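Local coordinates for glucose-6-phosphate isomerase like protein (Thermus thermophilus, PDB 1WIW) that probably binds phosphorylated sugars and may interconvert aldose and ketose phosphates such as glucose 6-phosphate or mannose 6-phosphate with fructose 6-phosphate, at residues B[23-28]-B[110-115]; B[137-142]-B[258-263]; B[200-205]-B[232-237]. One frame throughout, in Å; residues are numbered along the deposited sequence.

Contact 1: residues B[23-28]-B[110-115]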
loop_
_atom_site.group_PDB
_atom_site.type_symbol
_atom_site.label_atom_id
_atom_site.label_comp_id
_atom_site.label_asym_id
_atom_site.label_seq_id
_atom_site.Cartn_x
_atom_site.Cartn_y
_atom_site.Cartn_z
ATOM N N ASP B 23 -28.734 4.008 1.192
ATOM C CA ASP B 23 -29.351 2.876 0.496
ATOM C C ASP B 23 -28.392 1.834 -0.080
ATOM O O ASP B 23 -28.821 0.940 -0.809
ATOM C CB ASP B 23 -30.243 3.394 -0.642
ATOM C CG ASP B 23 -31.437 4.195 -0.143
ATOM O OD1 ASP B 23 -31.679 4.225 1.085
ATOM O OD2 ASP B 23 -32.141 4.785 -0.989
ATOM N N LEU B 24 -27.109 1.926 0.255
ATOM C CA LEU B 24 -26.114 1.002 -0.286
ATOM C C LEU B 24 -26.440 -0.489 -0.243
ATOM O O LEU B 24 -26.312 -1.187 -1.248
ATOM C CB LEU B 24 -24.761 1.221 0.399
ATOM C CG LEU B 24 -23.621 0.387 -0.194
ATOM C CD1 LEU B 24 -23.428 0.750 -1.667
ATOM C CD2 LEU B 24 -22.336 0.638 0.595
ATOM N N VAL B 25 -26.842 -0.980 0.917
ATOM C CA VAL B 25 -27.151 -2.394 1.073
ATOM C C VAL B 25 -28.266 -2.845 0.135
ATOM O O VAL B 25 -29.359 -2.289 0.147
ATOM C CB VAL B 25 -27.547 -2.707 2.534
ATOM C CG1 VAL B 25 -28.091 -4.133 2.648
ATOM C CG2 VAL B 25 -26.331 -2.527 3.442
ATOM N N GLY B 26 -27.983 -3.858 -0.678
ATOM C CA GLY B 26 -28.991 -4.348 -1.599
ATOM C C GLY B 26 -28.893 -3.758 -2.998
ATOM O O GLY B 26 -29.713 -4.078 -3.857
ATOM N N THR B 27 -27.910 -2.890 -3.235
ATOM C CA THR B 27 -27.736 -2.311 -4.568
ATOM C C THR B 27 -26.620 -3.053 -5.295
ATOM O O THR B 27 -25.749 -3.662 -4.662
ATOM C CB THR B 27 -27.372 -0.799 -4.509
ATOM O OG1 THR B 27 -26.120 -0.625 -3.839
ATOM C CG2 THR B 27 -28.451 -0.022 -3.777
ATOM N N GLY B 28 -26.649 -3.006 -6.624
ATOM C CA GLY B 28 -25.635 -3.683 -7.406
ATOM C C GLY B 28 -26.219 -4.858 -8.172
ATOM O O GLY B 28 -27.291 -5.352 -7.819
ATOM N N ALA B 110 -18.823 1.546 -5.102
ATOM C CA ALA B 110 -18.869 0.353 -5.938
ATOM C C ALA B 110 -18.197 -0.893 -5.331
ATOM O O ALA B 110 -18.596 -2.018 -5.633
ATOM C CB ALA B 110 -18.271 0.655 -7.312
ATOM N N PRO B 111 -17.170 -0.718 -4.475
ATOM C CA PRO B 111 -16.546 -1.920 -3.908
ATOM C C PRO B 111 -17.558 -2.863 -3.263
ATOM O O PRO B 111 -17.451 -4.083 -3.393
ATOM C CB PRO B 111 -15.551 -1.349 -2.906
ATOM C CG PRO B 111 -15.068 -0.121 -3.627
ATOM C CD PRO B 111 -16.383 0.482 -4.133
ATOM N N TYR B 112 -18.543 -2.302 -2.569
ATOM C CA TYR B 112 -19.570 -3.130 -1.946
ATOM C C TYR B 112 -20.350 -3.893 -3.007
ATOM O O TYR B 112 -20.643 -5.077 -2.842
ATOM C CB TYR B 112 -20.546 -2.279 -1.123
ATOM C CG TYR B 112 -21.852 -3.005 -0.796
ATOM C CD1 TYR B 112 -22.942 -2.945 -1.664
ATOM C CD2 TYR B 112 -21.968 -3.800 0.348
ATOM C CE1 TYR B 112 -24.123 -3.667 -1.405
ATOM C CE2 TYR B 112 -23.138 -4.527 0.616
ATOM C CZ TYR B 112 -24.210 -4.455 -0.266
ATOM O OH TYR B 112 -25.357 -5.180 -0.017
ATOM N N ARG B 113 -20.689 -3.213 -4.099
ATOM C CA ARG B 113 -21.458 -3.841 -5.164
ATOM C C ARG B 113 -20.674 -4.946 -5.880
ATOM O O ARG B 113 -21.247 -5.974 -6.252
ATOM C CB ARG B 113 -21.960 -2.767 -6.139
ATOM C CG ARG B 113 -22.808 -1.701 -5.429
ATOM C CD ARG B 113 -23.293 -0.578 -6.353
ATOM N NE ARG B 113 -24.009 0.448 -5.593
ATOM C CZ ARG B 113 -23.613 1.711 -5.480
ATOM N NH1 ARG B 113 -22.505 2.119 -6.085
ATOM N NH2 ARG B 113 -24.310 2.565 -4.738
ATOM N N TYR B 114 -19.371 -4.757 -6.070
ATOM C CA TYR B 114 -18.573 -5.804 -6.714
ATOM C C TYR B 114 -18.517 -7.027 -5.796
ATOM O O TYR B 114 -18.695 -8.163 -6.245
ATOM C CB TYR B 114 -17.137 -5.334 -6.990
ATOM C CG TYR B 114 -16.959 -4.479 -8.229
ATOM C CD1 TYR B 114 -17.032 -3.089 -8.162
ATOM C CD2 TYR B 114 -16.693 -5.063 -9.468
ATOM C CE1 TYR B 114 -16.842 -2.295 -9.304
ATOM C CE2 TYR B 114 -16.501 -4.288 -10.613
ATOM C CZ TYR B 114 -16.577 -2.906 -10.526
ATOM O OH TYR B 114 -16.386 -2.138 -11.654
ATOM N N LEU B 115 -18.262 -6.790 -4.509
ATOM C CA LEU B 115 -18.175 -7.881 -3.536
ATOM C C LEU B 115 -19.483 -8.658 -3.443
ATOM O O LEU B 115 -19.482 -9.891 -3.428
ATOM C CB LEU B 115 -17.803 -7.342 -2.150
ATOM C CG LEU B 115 -17.751 -8.406 -1.039
ATOM C CD1 LEU B 115 -16.696 -9.458 -1.355
ATOM C CD2 LEU B 115 -17.452 -7.743 0.278
#
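Thr27 OG1 is gripped twice: it accepts a bond from Arg113 NE at 2.9 Å and donates one to Leu24 O at 2.7 Å. The first is fairly straight, 162° at the hydrogen, and the oxygen lies close to the guanidinium plane at its edge; the second uses a lone pair of the carbonyl. With OG1 set between the backbone N and the carbonyl carbon (chi1 62°), the hydroxyl can reach both partners. Leu24 O also takes the Thr27 backbone N, closing a type II turn from Leu24 to Thr27 with Gly26 at its third position.

Tyr112 engages the same turn through its hydroxyl. Gly26 N donates to Tyr112 OH at 3.0 Å, and Asp132, on helix 125-139, is hydrogen-bonded to that oxygen as well. Leu24 and the Tyr112 ring run antiparallel side by side, with Leu24 CG 3.7 Å from Tyr112 CD1. Leu24 CD1 meanwhile sits over one face of the Arg113 guanidinium, 3.7 Å from Arg113 NH2. Just past the turn, Gly28 CA rests 4.0 Å from Arg113 CG.

Arg113 also bonds to Ser107 through NH1 and makes a salt bridge to Glu20 through NH2, so its flat group is fixed in rotation as well as position. Within the N-terminal phosphoglucose isomerase domain, of the SIS clan, the loop ahead of strand 39-45 is thus joined to helix 110-121 by one tyrosine hydroxyl and one arginine edge, with Leu24 packed against both the ring and the guanidinium: directional bonds define the turn's placement, and apolar packing backs them.

Contact 2: residues B[137-142]-B[258-263]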
loop_
_atom_site.group_PDB
_atom_site.type_symbol
_atom_site.label_atom_id
_atom_site.label_comp_id
_atom_site.label_asym_id
_atom_site.label_seq_id
_atom_site.Cartn_x
_atom_site.Cartn_y
_atom_site.Cartn_z
ATOM N N GLU B 137 -26.692 -2.254 10.646
ATOM C CA GLU B 137 -26.553 -1.893 12.050
ATOM C C GLU B 137 -25.774 -0.581 12.116
ATOM O O GLU B 137 -26.185 0.363 12.792
ATOM C CB GLU B 137 -25.819 -3.005 12.821
ATOM C CG GLU B 137 -25.659 -2.734 14.317
ATOM C CD GLU B 137 -25.538 -4.007 15.147
ATOM O OE1 GLU B 137 -26.488 -4.826 15.140
ATOM O OE2 GLU B 137 -24.498 -4.198 15.818
ATOM N N GLU B 138 -24.660 -0.524 11.388
ATOM C CA GLU B 138 -23.809 0.665 11.336
ATOM C C GLU B 138 -24.606 1.893 10.928
ATOM O O GLU B 138 -24.520 2.941 11.561
ATOM C CB GLU B 138 -22.676 0.467 10.321
ATOM C CG GLU B 138 -21.406 -0.176 10.859
ATOM C CD GLU B 138 -20.716 0.688 11.895
ATOM O OE1 GLU B 138 -20.643 1.918 11.694
ATOM O OE2 GLU B 138 -20.234 0.138 12.905
ATOM N N ARG B 139 -25.371 1.742 9.851
ATOM C CA ARG B 139 -26.195 2.811 9.297
ATOM C C ARG B 139 -27.087 3.534 10.309
ATOM O O ARG B 139 -27.342 4.732 10.174
ATOM C CB ARG B 139 -27.067 2.250 8.167
ATOM C CG ARG B 139 -28.091 3.230 7.640
ATOM C CD ARG B 139 -29.460 2.581 7.513
ATOM N NE ARG B 139 -29.724 2.120 6.158
ATOM C CZ ARG B 139 -30.881 1.605 5.757
ATOM N NH1 ARG B 139 -31.030 1.220 4.499
ATOM N NH2 ARG B 139 -31.884 1.464 6.612
ATOM N N ARG B 140 -27.561 2.809 11.317
ATOM C CA ARG B 140 -28.443 3.392 12.330
ATOM C C ARG B 140 -27.906 4.638 13.027
ATOM O O ARG B 140 -28.675 5.531 13.374
ATOM C CB ARG B 140 -28.786 2.351 13.399
ATOM C CG ARG B 140 -29.557 1.146 12.879
ATOM C CD ARG B 140 -29.680 0.081 13.962
ATOM N NE ARG B 140 -30.155 -1.194 13.431
ATOM C CZ ARG B 140 -30.078 -2.346 14.088
ATOM N NH1 ARG B 140 -30.534 -3.463 13.533
ATOM N NH2 ARG B 140 -29.541 -2.385 15.301
ATOM N N ARG B 141 -26.597 4.704 13.234
ATOM C CA ARG B 141 -26.001 5.845 13.927
ATOM C C ARG B 141 -25.147 6.749 13.046
ATOM O O ARG B 141 -24.519 7.680 13.547
ATOM C CB ARG B 141 -25.143 5.343 15.096
ATOM C CG ARG B 141 -25.908 4.511 16.122
ATOM C CD ARG B 141 -24.970 3.814 17.105
ATOM N NE ARG B 141 -24.316 4.737 18.030
ATOM C CZ ARG B 141 -24.953 5.430 18.971
ATOM N NH1 ARG B 141 -24.280 6.245 19.772
ATOM N NH2 ARG B 141 -26.265 5.306 19.111
ATOM N N LEU B 142 -25.137 6.500 11.741
ATOM C CA LEU B 142 -24.298 7.291 10.838
ATOM C C LEU B 142 -24.992 8.336 9.969
ATOM O O LEU B 142 -24.330 9.181 9.367
ATOM C CB LEU B 142 -23.504 6.347 9.931
ATOM C CG LEU B 142 -22.647 5.286 10.629
ATOM C CD1 LEU B 142 -21.962 4.434 9.579
ATOM C CD2 LEU B 142 -21.615 5.952 11.544
ATOM N N LEU B 258 -16.197 -1.587 8.773
ATOM C CA LEU B 258 -15.200 -0.542 8.992
ATOM C C LEU B 258 -15.162 0.339 7.749
ATOM O O LEU B 258 -15.192 1.562 7.841
ATOM C CB LEU B 258 -13.816 -1.153 9.237
ATOM C CG LEU B 258 -13.555 -1.779 10.613
ATOM C CD1 LEU B 258 -12.271 -2.592 10.570
ATOM C CD2 LEU B 258 -13.470 -0.690 11.680
ATOM N N TRP B 259 -15.089 -0.296 6.585
ATOM C CA TRP B 259 -15.061 0.419 5.309
ATOM C C TRP B 259 -16.277 1.347 5.184
ATOM O O TRP B 259 -16.142 2.505 4.791
ATOM C CB TRP B 259 -15.056 -0.594 4.159
ATOM C CG TRP B 259 -15.123 0.019 2.789
ATOM C CD1 TRP B 259 -14.082 0.491 2.045
ATOM C CD2 TRP B 259 -16.305 0.234 2.012
ATOM N NE1 TRP B 259 -14.546 0.990 0.845
ATOM C CE2 TRP B 259 -15.907 0.846 0.803
ATOM C CE3 TRP B 259 -17.667 -0.033 2.222
ATOM C CZ2 TRP B 259 -16.826 1.201 -0.200
ATOM C CZ3 TRP B 259 -18.582 0.319 1.223
ATOM C CH2 TRP B 259 -18.153 0.930 0.030
ATOM N N TYR B 260 -17.461 0.833 5.513
ATOM C CA TYR B 260 -18.700 1.614 5.428
ATOM C C TYR B 260 -18.693 2.820 6.376
ATOM O O TYR B 260 -19.073 3.924 5.986
ATOM C CB TYR B 260 -19.905 0.722 5.741
ATOM C CG TYR B 260 -21.265 1.385 5.560
ATOM C CD1 TYR B 260 -21.691 1.823 4.304
ATOM C CD2 TYR B 260 -22.141 1.527 6.635
ATOM C CE1 TYR B 260 -22.960 2.382 4.119
ATOM C CE2 TYR B 260 -23.419 2.090 6.462
ATOM C CZ TYR B 260 -23.819 2.509 5.202
ATOM O OH TYR B 260 -25.079 3.038 5.016
ATOM N N ARG B 261 -18.267 2.617 7.618
ATOM C CA ARG B 261 -18.225 3.730 8.565
ATOM C C ARG B 261 -17.226 4.790 8.096
ATOM O O ARG B 261 -17.411 5.982 8.340
ATOM C CB ARG B 261 -17.837 3.246 9.966
ATOM C CG ARG B 261 -17.753 4.385 10.975
ATOM C CD ARG B 261 -17.322 3.924 12.359
ATOM N NE ARG B 261 -18.292 3.031 12.982
ATOM C CZ ARG B 261 -18.362 2.817 14.294
ATOM N NH1 ARG B 261 -19.272 1.988 14.791
ATOM N NH2 ARG B 261 -17.530 3.448 15.111
HETATM N N MSE B 262 -16.158 4.359 7.433
HETATM C CA MSE B 262 -15.168 5.309 6.931
HETATM C C MSE B 262 -15.707 6.065 5.713
HETATM O O MSE B 262 -15.339 7.213 5.482
HETATM C CB MSE B 262 -13.862 4.596 6.577
HETATM C CG MSE B 262 -13.119 4.062 7.796
HETATM SE SE MSE B 262 -12.625 5.459 9.082
HETATM C CE MSE B 262 -10.779 5.010 9.270
ATOM N N ALA B 263 -16.574 5.429 4.931
ATOM C CA ALA B 263 -17.148 6.111 3.770
ATOM C C ALA B 263 -17.985 7.266 4.309
ATOM O O ALA B 263 -17.917 8.385 3.807
ATOM C CB ALA B 263 -18.020 5.157 2.957
#
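Residues 137-142 and 258-263 come nearest at Glu138 and Arg261, whose CA atoms are 6.9 Å apart. Segment 258-263 is continuous helix, with Met262 N bonded to Leu258 O and Ala263 N to Trp259 O. Segment 137-142 starts on helix 125-139, and its backbone bonds each span three residues, from Arg140 N to Glu137 O through Leu142 N to Arg139 O.

The polar link is a side-on, two-pronged salt bridge. Arg261 NE donates to Glu138 OE1 at 2.9 Å, and Arg261 NH1 donates to Glu138 OE2 at 2.8 Å, each nitrogen serving its own oxygen. The fit is not coplanar: carboxylate and guanidinium planes stand 46° apart. OE2 is met on its syn lone pair, whereas NE approaches OE1 from the syn side but 26° out of the carboxylate plane. Arg261 is extended as far as CD and then bends at chi3 (-65°), which swings its nitrogens toward the glutamate, itself folded at chi2. Thr247 is also hydrogen-bonded to Glu138 OE2, so two groups hold that oxygen in a buried setting.

Next to this bridge along helix 251-272, Tyr260 presents the rim of its ring to the other segment. Glu138 CB lies near the ring plane, 3.9 Å from Tyr260 CD2, and Arg139 CB is 3.8 Å from Tyr260 OH. Leu142 CD1 packs against helix 251-272, 3.9 Å from Arg261 CA and 4.1 Å from Tyr260 CD2.

The contact thus fastens the end of helix 125-139 to helix 251-272 of the C-terminal SIS domain. Tyr260 OH reaches on to Leu21 O of helix 17-23, and Trp264 meets the tyrosine ring edge-to-face. Leu142 and Arg261 both pack on Pro152 of helix 152-160, while Leu258 and Met262 (modelled as selenomethionine) carry helix 251-272 onto helix 174-185 and the sheet containing strand 216-221.

Contact 3: residues B[200-205]-B[232-237]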
loop_
_atom_site.group_PDB
_atom_site.type_symbol
_atom_site.label_atom_id
_atom_site.label_comp_id
_atom_site.label_asym_id
_atom_site.label_seq_id
_atom_site.Cartn_x
_atom_site.Cartn_y
_atom_site.Cartn_z
ATOM N N GLU B 200 7.107 -1.434 13.105
ATOM C CA GLU B 200 8.478 -0.928 13.068
ATOM C C GLU B 200 8.429 0.522 12.583
ATOM O O GLU B 200 9.141 1.389 13.089
ATOM C CB GLU B 200 9.333 -1.772 12.114
ATOM C CG GLU B 200 9.462 -3.235 12.528
ATOM C CD GLU B 200 10.400 -3.440 13.705
ATOM O OE1 GLU B 200 10.721 -2.449 14.398
ATOM O OE2 GLU B 200 10.811 -4.597 13.944
ATOM N N PHE B 201 7.571 0.762 11.595
ATOM C CA PHE B 201 7.381 2.079 11.009
ATOM C C PHE B 201 6.933 3.085 12.078
ATOM O O PHE B 201 7.468 4.199 12.170
ATOM C CB PHE B 201 6.329 1.973 9.900
ATOM C CG PHE B 201 5.938 3.288 9.290
ATOM C CD1 PHE B 201 6.783 3.939 8.398
ATOM C CD2 PHE B 201 4.707 3.862 9.586
ATOM C CE1 PHE B 201 6.406 5.145 7.806
ATOM C CE2 PHE B 201 4.320 5.068 9.001
ATOM C CZ PHE B 201 5.175 5.709 8.109
ATOM N N PHE B 202 5.956 2.686 12.887
ATOM C CA PHE B 202 5.438 3.555 13.939
ATOM C C PHE B 202 6.528 3.937 14.942
ATOM O O PHE B 202 6.556 5.055 15.440
ATOM C CB PHE B 202 4.294 2.857 14.678
ATOM C CG PHE B 202 3.112 2.518 13.805
ATOM C CD1 PHE B 202 2.240 1.498 14.171
ATOM C CD2 PHE B 202 2.856 3.231 12.634
ATOM C CE1 PHE B 202 1.125 1.187 13.384
ATOM C CE2 PHE B 202 1.745 2.931 11.839
ATOM C CZ PHE B 202 0.876 1.905 12.217
ATOM N N LEU B 203 7.419 2.992 15.224
ATOM C CA LEU B 203 8.507 3.186 16.179
ATOM C C LEU B 203 9.614 4.143 15.761
ATOM O O LEU B 203 10.062 4.953 16.568
ATOM C CB LEU B 203 9.151 1.838 16.516
ATOM C CG LEU B 203 8.401 0.875 17.432
ATOM C CD1 LEU B 203 9.057 -0.493 17.385
ATOM C CD2 LEU B 203 8.401 1.423 18.858
ATOM N N VAL B 204 10.053 4.062 14.510
ATOM C CA VAL B 204 11.154 4.909 14.053
ATOM C C VAL B 204 10.831 6.059 13.108
ATOM O O VAL B 204 11.517 7.083 13.119
ATOM C CB VAL B 204 12.256 4.049 13.390
ATOM C CG1 VAL B 204 12.883 3.121 14.420
ATOM C CG2 VAL B 204 11.667 3.240 12.250
ATOM N N GLY B 205 9.790 5.908 12.297
ATOM C CA GLY B 205 9.461 6.952 11.345
ATOM C C GLY B 205 8.583 8.111 11.781
ATOM O O GLY B 205 8.401 9.056 11.015
ATOM N N GLU B 232 -0.079 1.455 21.943
ATOM C CA GLU B 232 0.964 1.770 22.919
ATOM C C GLU B 232 2.105 2.566 22.285
ATOM O O GLU B 232 2.683 3.452 22.912
ATOM C CB GLU B 232 1.516 0.488 23.552
ATOM C CG GLU B 232 2.614 0.745 24.583
ATOM C CD GLU B 232 3.007 -0.504 25.360
ATOM O OE1 GLU B 232 2.171 -1.013 26.142
ATOM O OE2 GLU B 232 4.152 -0.977 25.185
ATOM N N ILE B 233 2.420 2.263 21.033
ATOM C CA ILE B 233 3.493 2.963 20.337
ATOM C C ILE B 233 3.091 4.367 19.867
ATOM O O ILE B 233 3.781 5.350 20.148
ATOM C CB ILE B 233 3.981 2.136 19.122
ATOM C CG1 ILE B 233 4.646 0.847 19.619
ATOM C CG2 ILE B 233 4.947 2.961 18.270
ATOM C CD1 ILE B 233 4.988 -0.144 18.526
ATOM N N LEU B 234 1.963 4.456 19.169
ATOM C CA LEU B 234 1.486 5.729 18.626
ATOM C C LEU B 234 0.985 6.741 19.651
ATOM O O LEU B 234 1.030 7.947 19.416
ATOM C CB LEU B 234 0.376 5.465 17.606
ATOM C CG LEU B 234 0.755 4.599 16.405
ATOM C CD1 LEU B 234 -0.477 4.295 15.576
ATOM C CD2 LEU B 234 1.786 5.322 15.570
ATOM N N GLU B 235 0.507 6.245 20.784
ATOM C CA GLU B 235 -0.038 7.100 21.831
ATOM C C GLU B 235 0.806 8.348 22.110
ATOM O O GLU B 235 0.298 9.470 22.117
ATOM C CB GLU B 235 -0.208 6.279 23.111
ATOM C CG GLU B 235 -1.362 6.725 23.982
ATOM C CD GLU B 235 -1.560 5.821 25.184
ATOM O OE1 GLU B 235 -1.826 4.615 24.986
ATOM O OE2 GLU B 235 -1.447 6.315 26.326
ATOM N N SER B 236 2.099 8.145 22.327
ATOM C CA SER B 236 3.015 9.241 22.622
ATOM C C SER B 236 3.605 9.913 21.386
ATOM O O SER B 236 4.226 10.974 21.490
ATOM C CB SER B 236 4.165 8.714 23.477
ATOM O OG SER B 236 4.806 7.633 22.815
ATOM N N ARG B 237 3.406 9.309 20.219
ATOM C CA ARG B 237 3.987 9.849 18.997
ATOM C C ARG B 237 3.103 10.652 18.044
ATOM O O ARG B 237 3.624 11.365 17.190
ATOM C CB ARG B 237 4.676 8.711 18.235
ATOM C CG ARG B 237 5.794 8.033 19.036
ATOM C CD ARG B 237 6.437 6.889 18.259
ATOM N NE ARG B 237 7.601 6.328 18.946
ATOM C CZ ARG B 237 7.549 5.577 20.044
ATOM N NH1 ARG B 237 6.385 5.277 20.606
ATOM N NH2 ARG B 237 8.669 5.121 20.584
#
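The apolar packing between Phe202 and Leu203 on one side and Ile233 and Leu234 on the other makes up most of this contact, and no hydrogen bond crosses it. Phe202 and Leu234 meet through a CH-pi interaction: Leu234 CD1 stands 4.1 Å from the centroid of the Phe202 ring, only 11° from the ring normal. The second methyl, Leu234 CD2, presses on the root of the ring, 3.6 Å from Phe202 CG. One branched side chain thereby spans a face from its attachment point to its centre. Tyr168 meets the same phenylalanine edge-to-face.

Ile233 divides its branches between two neighbours. Its CG2, anti to the backbone N, touches Phe202 CB at 3.7 Å, while CD1, at the end of the other branch, approaches Leu203 CG at 3.7 Å. The Leu203 and Ile233 side chains cross at about a right angle. Leu203 also packs on Leu74 of the second subunit, which places this edge of the contact beside the dimer interface.

The polar side chain is Arg237, which lies against the backbone carbonyls of Phe202 and Leu203. Its NH1 turns back to Ile233 O within its own segment, a short bond of 2.6 Å with an angle of 143° at the hydrogen; Ile233 O lies near the guanidinium plane, which helps set the rotation of the group. Arg237 CD then lies 3.4 Å from Phe202 O, and Leu203 CD2 covers part of one guanidinium face, 4.1 Å from Arg237 NH2.

Arg237 NE is buried here without a hydrogen-bond partner, and its ion pair with Glu207 is long and weak. The positive charge probably sits favourably near the Phe202 and Leu203 carbonyls without a bond. Between these two segments of the C-terminal SIS domain, the join therefore rests on packing.

How the contacts relate
Contacts 1 and 2 adjoin nearer the chain's centre of mass: Leu24 of the first packs on Trp259 and Tyr260 of the second, and helices 110-121 and 125-139, which supply one side of each, are consecutive. Contact 2 is the more buried and relies on a paired charge; contact 1, partly buried, combines an arginine-to-hydroxyl bond and a backbone-to-tyrosine bond with leucine packing. Contact 3 is centred about 25 Å from the chain's centre, in the C-terminal SIS range, whereas contact 1 belongs to the N-terminal one. Contact 3 is largely apolar, with no hydrogen bond between its segments, and it alone lies against the second subunit. The two more central contacts carry polar joints, one of them from a loop.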